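Local coordinates for protein alpha-rhamnosidase (Dictyoglomus thermophilum, PDB 6I60) that probably hydrolyses terminal non-reducing alpha-L-rhamnose residues from alpha-L-rhamnosides, as a multidomain glycoside hydrolase, at residues Y30-L35 / W115-W120; A68-V73 / V87-K92; D34-F39 / I52-L57. All blocks are in the same frame, centred on the assembly; numbering follows the deposited sequence.

Contact 1: residues Y30-L35 / W115-W120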
loop_
_atom_site.group_PDB
_atom_site.type_symbol
_atom_site.label_atom_id
_atom_site.label_comp_id
_atom_site.label_asym_id
_atom_site.label_seq_id
_atom_site.Cartn_x
_atom_site.Cartn_y
_atom_site.Cartn_z
ATOM N N TYR A 30 -19.753 0.180 -27.495
ATOM C CA TYR A 30 -19.122 0.796 -26.335
ATOM C C TYR A 30 -17.625 0.944 -26.576
ATOM O O TYR A 30 -16.934 -0.042 -26.858
ATOM C CB TYR A 30 -19.376 -0.028 -25.074
ATOM C CG TYR A 30 -20.809 0.009 -24.601
ATOM C CD1 TYR A 30 -21.435 1.216 -24.319
ATOM C CD2 TYR A 30 -21.537 -1.161 -24.439
ATOM C CE1 TYR A 30 -22.745 1.255 -23.886
ATOM C CE2 TYR A 30 -22.848 -1.132 -24.008
ATOM C CZ TYR A 30 -23.447 0.079 -23.733
ATOM O OH TYR A 30 -24.753 0.111 -23.302
ATOM N N SER A 31 -17.131 2.173 -26.461
ATOM C CA SER A 31 -15.704 2.437 -26.507
ATOM C C SER A 31 -15.063 2.091 -25.167
ATOM O O SER A 31 -15.751 1.986 -24.148
ATOM C CB SER A 31 -15.457 3.902 -26.856
ATOM O OG SER A 31 -15.514 4.721 -25.700
ATOM N N PRO A 32 -13.745 1.887 -25.140
ATOM C CA PRO A 32 -13.071 1.632 -23.862
ATOM C C PRO A 32 -13.279 2.782 -22.887
ATOM O O PRO A 32 -13.331 3.951 -23.275
ATOM C CB PRO A 32 -11.598 1.489 -24.259
ATOM C CG PRO A 32 -11.636 1.060 -25.682
ATOM C CD PRO A 32 -12.828 1.741 -26.285
ATOM N N PHE A 33 -13.410 2.438 -21.608
ATOM C CA PHE A 33 -13.670 3.410 -20.558
ATOM C C PHE A 33 -12.643 3.249 -19.446
ATOM O O PHE A 33 -11.885 2.276 -19.402
ATOM C CB PHE A 33 -15.095 3.263 -19.999
ATOM C CG PHE A 33 -15.351 1.947 -19.320
ATOM C CD1 PHE A 33 -15.684 0.824 -20.057
ATOM C CD2 PHE A 33 -15.263 1.835 -17.940
ATOM C CE1 PHE A 33 -15.920 -0.388 -19.433
ATOM C CE2 PHE A 33 -15.498 0.627 -17.311
ATOM C CZ PHE A 33 -15.827 -0.487 -18.058
ATOM N N ASP A 34 -12.636 4.227 -18.540
ATOM C CA ASP A 34 -11.708 4.264 -17.410
ATOM C C ASP A 34 -10.263 4.153 -17.890
ATOM O O ASP A 34 -9.491 3.297 -17.449
ATOM C CB ASP A 34 -12.037 3.173 -16.389
ATOM C CG ASP A 34 -11.372 3.411 -15.045
ATOM O OD1 ASP A 34 -10.728 4.470 -14.874
ATOM O OD2 ASP A 34 -11.485 2.535 -14.161
ATOM N N LEU A 35 -9.900 5.037 -18.813
ATOM C CA LEU A 35 -8.566 5.030 -19.395
ATOM C C LEU A 35 -7.575 5.627 -18.403
ATOM O O LEU A 35 -7.751 6.761 -17.942
ATOM C CB LEU A 35 -8.558 5.803 -20.713
ATOM C CG LEU A 35 -8.983 4.999 -21.943
ATOM C CD1 LEU A 35 -10.499 4.950 -22.057
ATOM C CD2 LEU A 35 -8.370 5.597 -23.194
ATOM N N TRP A 115 -4.829 11.204 -25.705
ATOM C CA TRP A 115 -4.856 9.849 -26.239
ATOM C C TRP A 115 -6.257 9.264 -26.150
ATOM O O TRP A 115 -6.955 9.448 -25.150
ATOM C CB TRP A 115 -3.849 8.941 -25.516
ATOM C CG TRP A 115 -4.197 8.592 -24.095
ATOM C CD1 TRP A 115 -4.268 9.447 -23.032
ATOM C CD2 TRP A 115 -4.493 7.287 -23.579
ATOM N NE1 TRP A 115 -4.598 8.754 -21.890
ATOM C CE2 TRP A 115 -4.742 7.428 -22.200
ATOM C CE3 TRP A 115 -4.577 6.012 -24.153
ATOM C CZ2 TRP A 115 -5.070 6.344 -21.386
ATOM C CZ3 TRP A 115 -4.901 4.938 -23.343
ATOM C CH2 TRP A 115 -5.143 5.112 -21.974
ATOM N N LYS A 116 -6.656 8.571 -27.213
ATOM C CA LYS A 116 -7.864 7.763 -27.265
ATOM C C LYS A 116 -7.482 6.335 -27.637
ATOM O O LYS A 116 -6.324 6.043 -27.949
ATOM C CB LYS A 116 -8.874 8.329 -28.271
ATOM C CG LYS A 116 -8.662 9.792 -28.617
ATOM C CD LYS A 116 -9.316 10.150 -29.943
ATOM C CE LYS A 116 -8.517 9.608 -31.118
ATOM N NZ LYS A 116 -9.135 9.970 -32.424
ATOM N N VAL A 117 -8.461 5.434 -27.609
ATOM C CA VAL A 117 -8.190 4.036 -27.933
ATOM C C VAL A 117 -9.472 3.387 -28.439
ATOM O O VAL A 117 -10.572 3.698 -27.972
ATOM C CB VAL A 117 -7.596 3.283 -26.716
ATOM C CG1 VAL A 117 -8.622 3.131 -25.612
ATOM C CG2 VAL A 117 -7.052 1.925 -27.134
ATOM N N ARG A 118 -9.318 2.500 -29.418
ATOM C CA ARG A 118 -10.379 1.630 -29.902
ATOM C C ARG A 118 -10.016 0.182 -29.612
ATOM O O ARG A 118 -8.851 -0.155 -29.385
ATOM C CB ARG A 118 -10.612 1.805 -31.407
ATOM C CG ARG A 118 -11.007 3.204 -31.834
ATOM C CD ARG A 118 -11.338 3.256 -33.322
ATOM N NE ARG A 118 -10.298 2.645 -34.149
ATOM C CZ ARG A 118 -9.967 3.067 -35.366
ATOM N NH1 ARG A 118 -10.596 4.101 -35.905
ATOM N NH2 ARG A 118 -9.013 2.448 -36.047
ATOM N N TRP A 119 -11.028 -0.680 -29.632
ATOM C CA TRP A 119 -10.817 -2.100 -29.396
ATOM C C TRP A 119 -11.706 -2.904 -30.331
ATOM O O TRP A 119 -12.793 -2.467 -30.713
ATOM C CB TRP A 119 -11.092 -2.480 -27.933
ATOM C CG TRP A 119 -12.547 -2.539 -27.577
ATOM C CD1 TRP A 119 -13.418 -1.491 -27.513
ATOM C CD2 TRP A 119 -13.299 -3.709 -27.227
ATOM N NE1 TRP A 119 -14.668 -1.936 -27.148
ATOM C CE2 TRP A 119 -14.620 -3.293 -26.965
ATOM C CE3 TRP A 119 -12.984 -5.067 -27.108
ATOM C CZ2 TRP A 119 -15.625 -4.185 -26.593
ATOM C CZ3 TRP A 119 -13.983 -5.951 -26.740
ATOM C CH2 TRP A 119 -15.287 -5.506 -26.487
ATOM N N TRP A 120 -11.220 -4.082 -30.704
ATOM C CA TRP A 120 -11.956 -5.011 -31.548
ATOM C C TRP A 120 -12.422 -6.181 -30.695
ATOM O O TRP A 120 -11.625 -6.778 -29.963
ATOM C CB TRP A 120 -11.089 -5.501 -32.710
ATOM C CG TRP A 120 -10.960 -4.511 -33.833
ATOM C CD1 TRP A 120 -11.605 -4.548 -35.035
ATOM C CD2 TRP A 120 -10.133 -3.341 -33.858
ATOM N NE1 TRP A 120 -11.233 -3.473 -35.806
ATOM C CE2 TRP A 120 -10.330 -2.717 -35.108
ATOM C CE3 TRP A 120 -9.244 -2.759 -32.947
ATOM C CZ2 TRP A 120 -9.671 -1.542 -35.468
ATOM C CZ3 TRP A 120 -8.591 -1.592 -33.309
ATOM C CH2 TRP A 120 -8.809 -0.997 -34.558
#
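Leu35 lays its CD2 methyl over one face of the Trp115 indole, 3.6 Å from the centroid of the six-membered ring and 18° off its normal, a CH-pi contact. The same methyl touches Val117 CG1 at 3.5 Å, while Leu35 CB rests on Trp115 CZ2. Val117 CG1, placed between its own backbone N and carbonyl carbon (chi1 68°), is in this way shared by two neighbours: its other one is Pro32, whose CG lies 3.7 Å away. Farther along the strand, Pro32 CD meets Trp119 CD1 at 3.5 Å. The one hydrogen bond of the contact starts from this indole: Trp119 NE1 donates to Tyr30 O over 3.0 Å, almost straight at 173°, with the oxygen in the ring plane. Tyr30 O also takes a hydrogen bond from Ser127, which gives this carbonyl two partners. Behind the first shell, Phe53 meets Trp115 edge-to-face, and Trp55 packs on both Pro32 and Leu35. Trp115, Val117 and Trp119, alternate residues of strand 115-120, all supply side-chain contacts to the incoming chain, which turns a corner at Asp34. This packing forms part of the hydrophobic core between the two sheets of an immunoglobulin-like beta-sandwich.

Contact 2: residues A68-V73 / V87-K92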
loop_
_atom_site.group_PDB
_atom_site.type_symbol
_atom_site.label_atom_id
_atom_site.label_comp_id
_atom_site.label_asym_id
_atom_site.label_seq_id
_atom_site.Cartn_x
_atom_site.Cartn_y
_atom_site.Cartn_z
ATOM N N ALA A 68 -8.175 -7.008 -30.661
ATOM C CA ALA A 68 -7.265 -6.021 -31.223
ATOM C C ALA A 68 -7.538 -4.671 -30.579
ATOM O O ALA A 68 -8.653 -4.399 -30.126
ATOM C CB ALA A 68 -7.406 -5.924 -32.747
ATOM N N TYR A 69 -6.506 -3.829 -30.542
ATOM C CA TYR A 69 -6.628 -2.479 -30.013
ATOM C C TYR A 69 -5.805 -1.524 -30.868
ATOM O O TYR A 69 -4.939 -1.936 -31.643
ATOM C CB TYR A 69 -6.178 -2.395 -28.544
ATOM C CG TYR A 69 -4.682 -2.527 -28.347
ATOM C CD1 TYR A 69 -3.853 -1.410 -28.365
ATOM C CD2 TYR A 69 -4.099 -3.770 -28.143
ATOM C CE1 TYR A 69 -2.488 -1.529 -28.192
ATOM C CE2 TYR A 69 -2.735 -3.899 -27.965
ATOM C CZ TYR A 69 -1.935 -2.776 -27.993
ATOM O OH TYR A 69 -0.576 -2.904 -27.817
ATOM N N GLN A 70 -6.088 -0.233 -30.712
ATOM C CA GLN A 70 -5.316 0.815 -31.371
ATOM C C GLN A 70 -5.431 2.080 -30.540
ATOM O O GLN A 70 -6.540 2.571 -30.315
ATOM C CB GLN A 70 -5.812 1.069 -32.795
ATOM C CG GLN A 70 -5.129 2.254 -33.463
ATOM C CD GLN A 70 -5.940 2.832 -34.603
ATOM O OE1 GLN A 70 -6.964 2.275 -34.995
ATOM N NE2 GLN A 70 -5.482 3.954 -35.147
ATOM N N VAL A 71 -4.297 2.607 -30.088
ATOM C CA VAL A 71 -4.259 3.824 -29.287
ATOM C C VAL A 71 -3.544 4.902 -30.088
ATOM O O VAL A 71 -2.505 4.643 -30.707
ATOM C CB VAL A 71 -3.580 3.587 -27.925
ATOM C CG1 VAL A 71 -2.293 2.806 -28.092
ATOM C CG2 VAL A 71 -3.314 4.908 -27.222
ATOM N N ILE A 72 -4.116 6.100 -30.100
ATOM C CA ILE A 72 -3.561 7.241 -30.815
ATOM C C ILE A 72 -3.134 8.269 -29.783
ATOM O O ILE A 72 -3.912 8.604 -28.881
ATOM C CB ILE A 72 -4.587 7.840 -31.792
ATOM C CG1 ILE A 72 -4.801 6.893 -32.974
ATOM C CG2 ILE A 72 -4.149 9.224 -32.239
ATOM C CD1 ILE A 72 -5.312 7.564 -34.230
ATOM N N VAL A 73 -1.906 8.767 -29.894
ATOM C CA VAL A 73 -1.436 9.827 -29.016
ATOM C C VAL A 73 -1.064 11.017 -29.880
ATOM O O VAL A 73 -0.377 10.862 -30.897
ATOM C CB VAL A 73 -0.258 9.375 -28.138
ATOM C CG1 VAL A 73 0.202 10.531 -27.208
ATOM C CG2 VAL A 73 -0.649 8.086 -27.382
ATOM N N VAL A 87 2.100 11.872 -32.314
ATOM C CA VAL A 87 3.287 11.334 -31.667
ATOM C C VAL A 87 3.212 9.833 -31.414
ATOM O O VAL A 87 4.251 9.219 -31.110
ATOM C CB VAL A 87 3.596 12.085 -30.354
ATOM C CG1 VAL A 87 3.426 13.604 -30.582
ATOM C CG2 VAL A 87 2.767 11.558 -29.206
ATOM N N TRP A 88 2.041 9.200 -31.528
ATOM C CA TRP A 88 1.965 7.744 -31.531
ATOM C C TRP A 88 0.724 7.285 -32.281
ATOM O O TRP A 88 -0.346 7.889 -32.165
ATOM C CB TRP A 88 1.949 7.155 -30.117
ATOM C CG TRP A 88 2.411 5.708 -30.081
ATOM C CD1 TRP A 88 3.102 5.046 -31.057
ATOM C CD2 TRP A 88 2.221 4.761 -29.018
ATOM N NE1 TRP A 88 3.354 3.751 -30.670
ATOM C CE2 TRP A 88 2.824 3.551 -29.423
ATOM C CE3 TRP A 88 1.601 4.817 -27.766
ATOM C CZ2 TRP A 88 2.823 2.409 -28.620
ATOM C CZ3 TRP A 88 1.601 3.682 -26.972
ATOM C CH2 TRP A 88 2.207 2.495 -27.403
ATOM N N ASP A 89 0.878 6.194 -33.034
ATOM C CA ASP A 89 -0.247 5.536 -33.700
ATOM C C ASP A 89 0.133 4.068 -33.881
ATOM O O ASP A 89 0.888 3.730 -34.798
ATOM C CB ASP A 89 -0.574 6.195 -35.033
ATOM C CG ASP A 89 -1.897 5.717 -35.611
ATOM O OD1 ASP A 89 -2.269 4.546 -35.369
ATOM O OD2 ASP A 89 -2.561 6.513 -36.311
ATOM N N THR A 90 -0.386 3.209 -33.002
ATOM C CA THR A 90 -0.056 1.790 -33.060
ATOM C C THR A 90 -0.713 1.082 -34.236
ATOM O O THR A 90 -0.219 0.034 -34.665
ATOM C CB THR A 90 -0.474 1.094 -31.763
ATOM O OG1 THR A 90 -1.905 1.063 -31.676
ATOM C CG2 THR A 90 0.079 1.832 -30.567
ATOM N N GLY A 91 -1.808 1.621 -34.764
ATOM C CA GLY A 91 -2.574 0.870 -35.732
ATOM C C GLY A 91 -3.299 -0.274 -35.040
ATOM O O GLY A 91 -3.256 -0.434 -33.819
ATOM N N LYS A 92 -3.978 -1.079 -35.852
ATOM C CA LYS A 92 -4.695 -2.245 -35.338
ATOM C C LYS A 92 -3.681 -3.266 -34.835
ATOM O O LYS A 92 -3.115 -4.036 -35.614
ATOM C CB LYS A 92 -5.592 -2.845 -36.414
ATOM C CG LYS A 92 -6.396 -4.048 -35.943
ATOM C CD LYS A 92 -7.515 -4.381 -36.915
ATOM C CE LYS A 92 -8.047 -5.782 -36.684
ATOM N NZ LYS A 92 -9.356 -5.980 -37.359
#
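Val73 and Trp88 form an antiparallel hydrogen-bonded pair, Val73 N donating to Trp88 O over 2.9 Å, and Val87 N and Trp88 N both donate to Val73 O from the same face of its plane. Ile72 and Asp89 are the adjoining non-hydrogen-bonded pair. Beyond them the second chain leaves regular pairing, and side chains take over. Thr90 OG1 accepts from Val71 N at 3.3 Å and donates to Gly91 O, on a lone pair in the carbonyl plane; Thr90 N reaches Val71 O only in a weak bond. On the same side, Thr90 CG2 touches Val71 CG1 at 3.6 Å and lies over one face of the Trp88 ring, near its rim. That indole turns an edge to Val73 CG2, while Val73 CG1 meets Val87 CG2.

The face carrying Gln70, Ile72 and Asp89 is more polar. With CG anti to the backbone N (chi1 174°) and an extended chain, Gln70 brings NE2 to the syn side of Asp89 OD1, 3.3 Å away and 28° out of the carboxylate plane. OD1 also receives Gly91 N at 3.0 Å, closing an Asx turn, so OD1 is shared by two donors. The Asp89 and Ile72 side chains lie side by side, OD2 against CD1. At the far end Lys92 CG passes Ala68 CB at 3.8 Å, its ammonium continuing to a salt bridge with Asp124. Val87 and Trp88 facing the single residue Val73 make a classic beta bulge, here on the outermost strand of the five-stranded sheet of the immunoglobulin-like domain.

Contact 3: residues D34-F39 / I52-L57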
loop_
_atom_site.group_PDB
_atom_site.type_symbol
_atom_site.label_atom_id
_atom_site.label_comp_id
_atom_site.label_asym_id
_atom_site.label_seq_id
_atom_site.Cartn_x
_atom_site.Cartn_y
_atom_site.Cartn_z
ATOM N N ASP A 34 -12.636 4.227 -18.540
ATOM C CA ASP A 34 -11.708 4.264 -17.410
ATOM C C ASP A 34 -10.263 4.153 -17.890
ATOM O O ASP A 34 -9.491 3.297 -17.449
ATOM C CB ASP A 34 -12.037 3.173 -16.389
ATOM C CG ASP A 34 -11.372 3.411 -15.045
ATOM O OD1 ASP A 34 -10.728 4.470 -14.874
ATOM O OD2 ASP A 34 -11.485 2.535 -14.161
ATOM N N LEU A 35 -9.900 5.037 -18.813
ATOM C CA LEU A 35 -8.566 5.030 -19.395
ATOM C C LEU A 35 -7.575 5.627 -18.403
ATOM O O LEU A 35 -7.751 6.761 -17.942
ATOM C CB LEU A 35 -8.558 5.803 -20.713
ATOM C CG LEU A 35 -8.983 4.999 -21.943
ATOM C CD1 LEU A 35 -10.499 4.950 -22.057
ATOM C CD2 LEU A 35 -8.370 5.597 -23.194
ATOM N N LYS A 36 -6.535 4.866 -18.076
ATOM C CA LYS A 36 -5.554 5.265 -17.078
ATOM C C LYS A 36 -4.170 5.311 -17.708
ATOM O O LYS A 36 -3.773 4.384 -18.421
ATOM C CB LYS A 36 -5.560 4.300 -15.887
ATOM C CG LYS A 36 -6.938 4.047 -15.297
ATOM C CD LYS A 36 -6.910 4.072 -13.777
ATOM C CE LYS A 36 -7.982 3.164 -13.192
ATOM N NZ LYS A 36 -7.475 1.781 -12.960
ATOM N N CYS A 37 -3.448 6.395 -17.447
ATOM C CA CYS A 37 -2.029 6.498 -17.752
ATOM C C CYS A 37 -1.262 6.468 -16.440
ATOM O O CYS A 37 -1.573 7.233 -15.521
ATOM C CB CYS A 37 -1.716 7.778 -18.527
ATOM S SG CYS A 37 0.048 8.057 -18.789
ATOM N N GLU A 38 -0.273 5.577 -16.351
ATOM C CA GLU A 38 0.422 5.301 -15.095
ATOM C C GLU A 38 -0.554 4.859 -14.006
ATOM O O GLU A 38 -0.361 5.159 -12.825
ATOM C CB GLU A 38 1.242 6.508 -14.627
ATOM C CG GLU A 38 2.543 6.708 -15.387
ATOM C CD GLU A 38 3.465 5.509 -15.285
ATOM O OE1 GLU A 38 4.271 5.457 -14.330
ATOM O OE2 GLU A 38 3.380 4.619 -16.158
ATOM N N PHE A 39 -1.613 4.151 -14.409
ATOM C CA PHE A 39 -2.635 3.647 -13.489
ATOM C C PHE A 39 -3.296 4.783 -12.713
ATOM O O PHE A 39 -3.600 4.655 -11.525
ATOM C CB PHE A 39 -2.054 2.598 -12.538
ATOM C CG PHE A 39 -1.411 1.442 -13.242
ATOM C CD1 PHE A 39 -2.178 0.394 -13.723
ATOM C CD2 PHE A 39 -0.039 1.406 -13.432
ATOM C CE1 PHE A 39 -1.591 -0.670 -14.374
ATOM C CE2 PHE A 39 0.557 0.343 -14.084
ATOM C CZ PHE A 39 -0.220 -0.695 -14.557
ATOM N N ILE A 52 2.717 3.656 -18.805
ATOM C CA ILE A 52 1.844 2.502 -18.990
ATOM C C ILE A 52 0.422 2.992 -19.234
ATOM O O ILE A 52 -0.089 3.839 -18.488
ATOM C CB ILE A 52 1.903 1.563 -17.772
ATOM C CG1 ILE A 52 3.341 1.107 -17.513
ATOM C CG2 ILE A 52 0.983 0.370 -17.973
ATOM C CD1 ILE A 52 3.854 0.087 -18.509
ATOM N N PHE A 53 -0.216 2.463 -20.274
ATOM C CA PHE A 53 -1.593 2.793 -20.617
ATOM C C PHE A 53 -2.490 1.590 -20.354
ATOM O O PHE A 53 -2.082 0.443 -20.559
ATOM C CB PHE A 53 -1.711 3.221 -22.084
ATOM C CG PHE A 53 -1.046 4.534 -22.391
ATOM C CD1 PHE A 53 -1.730 5.727 -22.226
ATOM C CD2 PHE A 53 0.262 4.574 -22.845
ATOM C CE1 PHE A 53 -1.122 6.937 -22.508
ATOM C CE2 PHE A 53 0.877 5.780 -23.127
ATOM C CZ PHE A 53 0.184 6.963 -22.958
ATOM N N SER A 54 -3.714 1.859 -19.905
ATOM C CA SER A 54 -4.655 0.797 -19.581
ATOM C C SER A 54 -6.073 1.294 -19.812
ATOM O O SER A 54 -6.329 2.500 -19.870
ATOM C CB SER A 54 -4.481 0.316 -18.135
ATOM O OG SER A 54 -4.175 1.397 -17.271
ATOM N N TRP A 55 -6.997 0.343 -19.942
ATOM C CA TRP A 55 -8.400 0.656 -20.180
ATOM C C TRP A 55 -9.246 -0.562 -19.846
ATOM O O TRP A 55 -8.758 -1.695 -19.830
ATOM C CB TRP A 55 -8.642 1.087 -21.630
ATOM C CG TRP A 55 -8.147 0.086 -22.627
ATOM C CD1 TRP A 55 -8.791 -1.042 -23.045
ATOM C CD2 TRP A 55 -6.898 0.119 -23.325
ATOM N NE1 TRP A 55 -8.020 -1.713 -23.964
ATOM C CE2 TRP A 55 -6.852 -1.021 -24.153
ATOM C CE3 TRP A 55 -5.814 1.002 -23.333
ATOM C CZ2 TRP A 55 -5.768 -1.300 -24.979
ATOM C CZ3 TRP A 55 -4.740 0.723 -24.151
ATOM C CH2 TRP A 55 -4.725 -0.417 -24.965
ATOM N N LYS A 56 -10.527 -0.310 -19.588
ATOM C CA LYS A 56 -11.511 -1.347 -19.316
ATOM C C LYS A 56 -12.508 -1.434 -20.464
ATOM O O LYS A 56 -12.654 -0.503 -21.261
ATOM C CB LYS A 56 -12.245 -1.073 -17.998
ATOM C CG LYS A 56 -11.332 -1.017 -16.786
ATOM C CD LYS A 56 -12.052 -0.454 -15.571
ATOM C CE LYS A 56 -11.156 -0.468 -14.339
ATOM N NZ LYS A 56 -10.710 -1.847 -13.990
ATOM N N LEU A 57 -13.206 -2.566 -20.541
ATOM C CA LEU A 57 -14.079 -2.855 -21.668
ATOM C C LEU A 57 -15.474 -3.227 -21.189
ATOM O O LEU A 57 -15.659 -3.726 -20.076
ATOM C CB LEU A 57 -13.514 -3.987 -22.533
ATOM C CG LEU A 57 -12.107 -3.743 -23.078
ATOM C CD1 LEU A 57 -11.558 -5.001 -23.723
ATOM C CD2 LEU A 57 -12.119 -2.584 -24.059
#
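Lys36 and Ser54 are the hydrogen-bonded pair between outermost strand 35-37 and central strand 52-56 of the three-stranded antiparallel sheet of the immunoglobulin-like sandwich; the two strands run 165° apart. Lys36 N donates to Ser54 O, and Lys36 O accepts from both Ser54 N and Ser54 OG, the hydroxyl arriving from above the carbonyl plane. Cys37 and Phe53 form the next, non-hydrogen-bonded pair, with Cys37 SG set obliquely 4.5 Å from the Phe53 ring centroid as a sulfur-aromatic contact. Phe53 also meets Phe135 edge-to-face, so this side of the sheet looks into the core. There too, Leu35 CG touches Trp55 CB.

Ile52 can be followed outward. Its CB lies 3.8 Å from Glu38 OE2 and slightly farther from Phe39 CE2. CG2, anti to the backbone N, reaches Phe39 CZ at 3.8 Å, approaching that ring obliquely. CG1 takes the other direction and passes Glu38 OE2, and the side chain as a whole also packs on Arg528 of helix 524-535. Glu38 and Phe39 both have positive phi (57° and 59°), turning the chain away from regular pairing just as their side chains fold back on Ile52. At the opposite end Asp34 and Lys56 lie side by side, with Asp34 CB 3.7 Å from Lys56 CD.

Glu38 joins this edge to the helical glycosidase domain by a salt bridge from OE1 to Arg528. Its other oxygen serves the strand: Ile52 N donates to Glu38 OE2 over 2.9 Å, nearly along the C-O axis, while Glu38 N returns a 2.8 Å bond to Ile52 O.

From the N terminus, the chain enters through 30-35, turns at Asp34 and opens contact 3, which closes a short excursion when 52-57 returns beside 34-39. Contact 2 follows in series: 68-73 leads through helix 77-80 to the edge segment 87-92. Contact 1 closes last, when 115-120 meets the entering segment; its long loop takes in all of contact 2, and it shares Asp34 and Leu35 with contact 3. Contact 3 pairs two of the three strands of one sheet, and contact 2 adds an outermost strand to the other. Contact 1 spans the two, since strand 112-120 neighbours 68-74, Arg118 N probably bonding to Gln70 O, while Phe33 O probably accepts from Lys56 N.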